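Local coordinates for tungstate ABC transporter, periplasmic tungstate-binding protein (Geobacter sulfurreducens, PDB 3LR1) that probably captures tungstate in the periplasm and delivers it to an ABC transporter for uptake into the cell, at residues A99-T103 with A104-L108; K130-D133 with L134-S137. All blocks are in the same frame, centred on the assembly; numbering follows the deposited sequence.

Contact 1: A99-T103 with A104-L108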
ATOM      1  N   ALA A  99      22.480   7.321   3.154  1.00 19.31           N
ATOM      2  CA  ALA A  99      22.921   5.960   3.482  1.00 20.35           C
ATOM      3  C   ALA A  99      23.585   5.950   4.846  1.00 20.87           C
ATOM      4  O   ALA A  99      23.649   4.916   5.490  1.00 21.58           O
ATOM      5  CB  ALA A  99      23.891   5.401   2.425  1.00 21.62           C
ATOM      6  N   LYS A 100      24.055   7.100   5.306  1.00 21.21           N
ATOM      7  CA  LYS A 100      24.601   7.192   6.645  1.00 22.84           C
ATOM      8  C   LYS A 100      23.583   7.429   7.768  1.00 21.84           C
ATOM      9  O   LYS A 100      23.973   7.417   8.951  1.00 20.94           O
ATOM     10  CB  LYS A 100      25.701   8.226   6.676  1.00 23.87           C
ATOM     11  CG  LYS A 100      25.300   9.682   6.854  1.00 27.51           C
ATOM     12  CD  LYS A 100      26.601  10.544   7.090  1.00 32.58           C
ATOM     13  CE  LYS A 100      27.783  10.232   6.045  1.00 33.77           C
ATOM     14  NZ  LYS A 100      29.075  11.006   6.331  1.00 33.93           N
ATOM     15  N   ALA A 101      22.299   7.592   7.412  1.00 20.10           N
ATOM     16  CA  ALA A 101      21.220   7.785   8.397  1.00 18.84           C
ATOM     17  C   ALA A 101      20.926   6.506   9.186  1.00 18.41           C
ATOM     18  O   ALA A 101      20.989   5.399   8.652  1.00 17.91           O
ATOM     19  CB  ALA A 101      19.989   8.253   7.710  1.00 18.90           C
ATOM     20  N   LYS A 102      20.620   6.652  10.472  1.00 16.56           N
ATOM     21  CA  LYS A 102      20.356   5.501  11.314  1.00 16.09           C
ATOM     22  C   LYS A 102      18.866   5.244  11.497  1.00 15.41           C
ATOM     23  O   LYS A 102      18.456   4.162  11.911  1.00 15.21           O
ATOM     24  CB  LYS A 102      21.043   5.675  12.693  1.00 16.52           C
ATOM     25  CG  LYS A 102      22.555   5.975  12.672  1.00 17.97           C
ATOM     26  CD  LYS A 102      23.390   4.900  11.999  1.00 21.58           C
ATOM     27  CE  LYS A 102      24.853   5.392  11.802  1.00 24.34           C
ATOM     28  NZ  LYS A 102      25.627   4.508  10.852  1.00 25.00           N
ATOM     29  N   THR A 103      18.041   6.239  11.217  1.00 15.79           N
ATOM     30  CA  THR A 103      16.585   6.064  11.289  1.00 16.03           C
ATOM     31  C   THR A 103      15.948   6.776  10.099  1.00 16.46           C
ATOM     32  O   THR A 103      16.559   7.655   9.472  1.00 16.85           O
ATOM     33  CB  THR A 103      15.983   6.664  12.547  1.00 14.68           C
ATOM     34  OG1 THR A 103      16.170   8.076  12.529  1.00 14.46           O
ATOM     35  CG2 THR A 103      16.623   6.066  13.886  1.00 15.35           C
ATOM     36  N   ALA A 104      14.712   6.436   9.808  1.00 18.11           N
ATOM     37  CA  ALA A 104      14.013   7.107   8.725  1.00 19.05           C
ATOM     38  C   ALA A 104      13.783   8.586   9.010  1.00 19.33           C
ATOM     39  O   ALA A 104      13.902   9.410   8.116  1.00 20.10           O
ATOM     40  CB  ALA A 104      12.672   6.405   8.401  1.00 20.02           C
ATOM     41  N   ALA A 105      13.507   8.941  10.252  1.00 20.28           N
ATOM     42  CA  ALA A 105      13.341  10.356  10.594  1.00 19.62           C
ATOM     43  C   ALA A 105      14.637  11.126  10.346  1.00 19.68           C
ATOM     44  O   ALA A 105      14.611  12.205   9.752  1.00 21.25           O
ATOM     45  CB  ALA A 105      12.884  10.497  11.985  1.00 20.93           C
ATOM     46  N   GLU A 106      15.771  10.582  10.755  1.00 18.37           N
ATOM     47  CA  GLU A 106      17.038  11.216  10.458  1.00 18.49           C
ATOM     48  C   GLU A 106      17.271  11.373   8.955  1.00 16.80           C
ATOM     49  O   GLU A 106      17.772  12.397   8.517  1.00 16.45           O
ATOM     50  CB  GLU A 106      18.193  10.449  11.067  1.00 17.78           C
ATOM     51  CG  GLU A 106      19.497  11.136  10.968  1.00 17.93           C
ATOM     52  CD  GLU A 106      20.562  10.444  11.798  1.00 18.87           C
ATOM     53  OE1 GLU A 106      20.847   9.287  11.528  1.00 20.07           O
ATOM     54  OE2 GLU A 106      21.148  11.031  12.732  1.00 22.03           O
ATOM     55  N   ALA A 107      16.945  10.340   8.192  1.00 16.06           N
ATOM     56  CA  ALA A 107      17.144  10.383   6.727  1.00 15.01           C
ATOM     57  C   ALA A 107      16.341  11.526   6.139  1.00 16.03           C
ATOM     58  O   ALA A 107      16.828  12.276   5.289  1.00 16.78           O
ATOM     59  CB  ALA A 107      16.744   8.997   6.033  1.00 13.34           C
ATOM     60  N   LEU A 108      15.088  11.654   6.550  1.00 17.50           N
ATOM     61  CA  LEU A 108      14.234  12.695   5.976  1.00 19.13           C
ATOM     62  C   LEU A 108      14.803  14.073   6.399  1.00 20.40           C
ATOM     63  O   LEU A 108      14.943  14.997   5.578  1.00 19.27           O
ATOM     64  CB  LEU A 108      12.780  12.502   6.415  1.00 19.25           C
ATOM     65  CG  LEU A 108      12.100  11.207   5.922  1.00 21.86           C
ATOM     66  CD1 LEU A 108      10.592  11.160   6.448  1.00 25.13           C
ATOM     67  CD2 LEU A 108      12.132  11.109   4.421  1.00 21.86           C
TER
HETATM   68  O   HOH W   1      24.304   8.946  11.148  1.00 32.99           O
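T103 and A107 are joined by the first backbone bond of helix 104-114, A107 N to T103 O at 3.0 Å, as the loop that follows strand 78-90 turns into the helix. T103 is the N-cap. Its hydroxyl takes the amide of E106, E106 N to T103 OG1 being 3.1 Å and nearly straight (166°). OG1 can reach forward to the first turn because it stands between the backbone N and the carbonyl carbon of T103 (chi1 64°). E106 answers from the helix with an extended side chain, laid alongside K102. Its OE1 takes the K102 amide at 2.8 Å from K102 N, met almost head-on down the carboxylate C-O bond. A classic capping box would send this return bond to the N-cap amide itself; here it goes one residue earlier. A water that donates to K100 O, 2.7 Å away, also gives E106 OE1 a weak, long bond. Next to these bonds, A101 CB touches A107 CB at 3.7 Å, a small apolar contact that continues inward where A107 meets I88. The lysine ammonium of K102 takes no part in the grip on E106: its charge lies 6.8 Å off, NZ to OE1. E106 therefore serves here as a side-chain acceptor for a loop amide, and its negative charge near the helix N-terminus probably suits the helix dipole.

Contact 2: K130-D133 with L134-S137; sequences KELD and LWKS
L134, W135 and D133 have the most surface buried in this contact along helix 126-137, the helix of a beta-alpha-beta unit between strands 118-120 and 147-149. Side chains meet one turn apart, K130 with L134 and E131 with W135, over the regular backbone bonds of an alpha helix. L134 lies against K130: the lysine chain, bent at several torsions, brings its CE to 3.6 Å from L134 CG, with this methylene the closest part of the lysine and the ammonium just beyond it. That lysine side chain is about 9 Å from a bound tungsten ion. A104 and L108 of the neighbouring helix 104-114 also pack on L134.

W135 finds its polar partner in E131. CG of E131 sits opposite its backbone N (chi1 179°), and a kink at chi2 swings the carboxylate to the edge of the indole. OE2 receives W135 NE1 at 2.8 Å with its anti lone pair; the oxygen lies in the ring plane, though the bond is bent (139°) and the carboxylate is turned 73° from the ring. The same OE2 also takes Y147 OH, while OE1 bonds S120 OG, which ties the buried carboxylate to both flanking strands. Replacing E131 with an alanine would probably leave W135 NE1 and the S120 and Y147 hydroxyls without their shared mate, and the indole less fixed in its rotation. So many donors are likely to keep the carboxylate ionised.

D133 contributes through its carbonyl at the C-terminal end of the helix, where D133 O accepts twice: S137 N comes at 3.0 Å, and S137 OG reaches it from the opposite face of the carbonyl plane, 3.2 Å away.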
ATOM      1  N   LYS A 130       2.118   7.654   6.594  1.00 23.46           N
ATOM      2  CA  LYS A 130       3.341   7.232   7.234  1.00 22.73           C
ATOM      3  C   LYS A 130       4.398   8.317   7.056  1.00 23.21           C
ATOM      4  O   LYS A 130       5.150   8.658   8.014  1.00 21.25           O
ATOM      5  CB  LYS A 130       3.860   5.897   6.676  1.00 23.03           C
ATOM      6  CG  LYS A 130       5.231   5.454   7.239  1.00 26.56           C
ATOM      7  CD  LYS A 130       5.178   4.945   8.662  1.00 33.41           C
ATOM      8  CE  LYS A 130       6.468   5.261   9.412  1.00 37.53           C
ATOM      9  NZ  LYS A 130       7.142   4.058  10.054  1.00 40.69           N
ATOM     10  N   GLU A 131       4.459   8.829   5.838  1.00 22.80           N
ATOM     11  CA  GLU A 131       5.407   9.871   5.522  1.00 24.44           C
ATOM     12  C   GLU A 131       5.183  11.063   6.492  1.00 25.49           C
ATOM     13  O   GLU A 131       6.131  11.565   7.098  1.00 25.14           O
ATOM     14  CB  GLU A 131       5.254  10.317   4.043  1.00 22.93           C
ATOM     15  CG  GLU A 131       6.212  11.437   3.658  1.00 22.89           C
ATOM     16  CD  GLU A 131       5.593  12.504   2.724  1.00 22.50           C
ATOM     17  OE1 GLU A 131       4.609  12.242   1.998  1.00 21.70           O
ATOM     18  OE2 GLU A 131       6.106  13.630   2.719  1.00 25.85           O
ATOM     19  N   LEU A 132       3.925  11.507   6.622  1.00 26.72           N
ATOM     20  CA  LEU A 132       3.598  12.632   7.514  1.00 27.10           C
ATOM     21  C   LEU A 132       3.937  12.331   8.981  1.00 28.04           C
ATOM     22  O   LEU A 132       4.490  13.197   9.746  1.00 27.53           O
ATOM     23  CB  LEU A 132       2.135  13.035   7.347  1.00 27.66           C
ATOM     24  CG  LEU A 132       1.807  13.648   5.960  1.00 28.06           C
ATOM     25  CD1 LEU A 132       0.403  14.294   5.989  1.00 30.57           C
ATOM     26  CD2 LEU A 132       2.844  14.657   5.412  1.00 30.06           C
ATOM     27  N   ASP A 133       3.688  11.096   9.382  1.00 28.11           N
ATOM     28  CA  ASP A 133       4.070  10.677  10.739  1.00 29.13           C
ATOM     29  C   ASP A 133       5.562  10.796  10.952  1.00 28.73           C
ATOM     30  O   ASP A 133       5.986  11.203  12.036  1.00 29.20           O
ATOM     31  CB  ASP A 133       3.589   9.248  11.059  1.00 29.50           C
ATOM     32  CG  ASP A 133       2.059   9.158  11.170  1.00 32.92           C
ATOM     33  OD1 ASP A 133       1.371  10.221  11.225  1.00 34.43           O
ATOM     34  OD2 ASP A 133       1.546   8.001  11.153  1.00 38.04           O
ATOM     35  N   LEU A 134       6.356  10.450   9.924  1.00 27.44           N
ATOM     36  CA  LEU A 134       7.810  10.491  10.026  1.00 27.08           C
ATOM     37  C   LEU A 134       8.344  11.911  10.001  1.00 26.83           C
ATOM     38  O   LEU A 134       9.206  12.227  10.783  1.00 27.47           O
ATOM     39  CB  LEU A 134       8.479   9.714   8.902  1.00 26.44           C
ATOM     40  CG  LEU A 134       8.409   8.195   8.846  1.00 26.12           C
ATOM     41  CD1 LEU A 134       8.907   7.754   7.448  1.00 22.88           C
ATOM     42  CD2 LEU A 134       9.209   7.523   9.993  1.00 24.71           C
ATOM     43  N   TRP A 135       7.868  12.767   9.102  1.00 27.81           N
ATOM     44  CA  TRP A 135       8.157  14.221   9.241  1.00 29.08           C
ATOM     45  C   TRP A 135       7.874  14.761  10.673  1.00 30.76           C
ATOM     46  O   TRP A 135       8.711  15.430  11.272  1.00 31.06           O
ATOM     47  CB  TRP A 135       7.410  15.052   8.205  1.00 28.49           C
ATOM     48  CG  TRP A 135       7.939  14.914   6.792  1.00 25.98           C
ATOM     49  CD1 TRP A 135       7.241  14.488   5.705  1.00 24.58           C
ATOM     50  CD2 TRP A 135       9.258  15.220   6.319  1.00 23.34           C
ATOM     51  NE1 TRP A 135       8.019  14.533   4.583  1.00 23.25           N
ATOM     52  CE2 TRP A 135       9.282  14.930   4.943  1.00 23.32           C
ATOM     53  CE3 TRP A 135      10.432  15.702   6.930  1.00 22.58           C
ATOM     54  CZ2 TRP A 135      10.421  15.100   4.174  1.00 22.80           C
ATOM     55  CZ3 TRP A 135      11.540  15.875   6.167  1.00 21.06           C
ATOM     56  CH2 TRP A 135      11.543  15.570   4.810  1.00 22.52           C
ATOM     57  N   LYS A 136       6.716  14.441  11.225  1.00 32.62           N
ATOM     58  CA  LYS A 136       6.373  14.891  12.570  1.00 35.39           C
ATOM     59  C   LYS A 136       7.340  14.350  13.647  1.00 36.52           C
ATOM     60  O   LYS A 136       7.745  15.094  14.519  1.00 36.60           O
ATOM     61  CB  LYS A 136       4.915  14.509  12.906  1.00 36.02           C
ATOM     62  CG  LYS A 136       4.291  15.337  14.032  1.00 39.23           C
ATOM     63  CD  LYS A 136       2.963  14.718  14.519  1.00 41.78           C
ATOM     64  CE  LYS A 136       1.891  15.799  14.765  1.00 43.76           C
ATOM     65  NZ  LYS A 136       0.761  15.308  15.647  1.00 44.71           N
ATOM     66  N   SER A 137       7.726  13.068  13.562  1.00 37.84           N
ATOM     67  CA  SER A 137       8.749  12.451  14.451  1.00 38.83           C
ATOM     68  C   SER A 137      10.126  13.087  14.292  1.00 39.44           C
ATOM     69  O   SER A 137      10.917  13.132  15.243  1.00 39.59           O
ATOM     70  CB  SER A 137       8.885  10.942  14.165  1.00 39.20           C
ATOM     71  OG  SER A 137       7.710  10.201  14.514  1.00 40.29           O
TER

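How the contacts relate
Contact 1 starts a helix and contact 2 runs through the end of another, and the two helices pack on each other: L108 CD1 lies 3.5 Å from L134 CB, and L108 O comes up against W135. The centres of the two contacts are about 13 Å apart. Both are partly buried, but contact 1 lies farther out, its centre about 22 Å from that of the chain against about 16 Å for contact 2. A101, A107 and L108 are the buried residues of 99-108, E131 and W135 those of 130-137. The polar chemistry follows: an exposed glutamate holds a loop amide in the first, a buried one holds side-chain donors in the second.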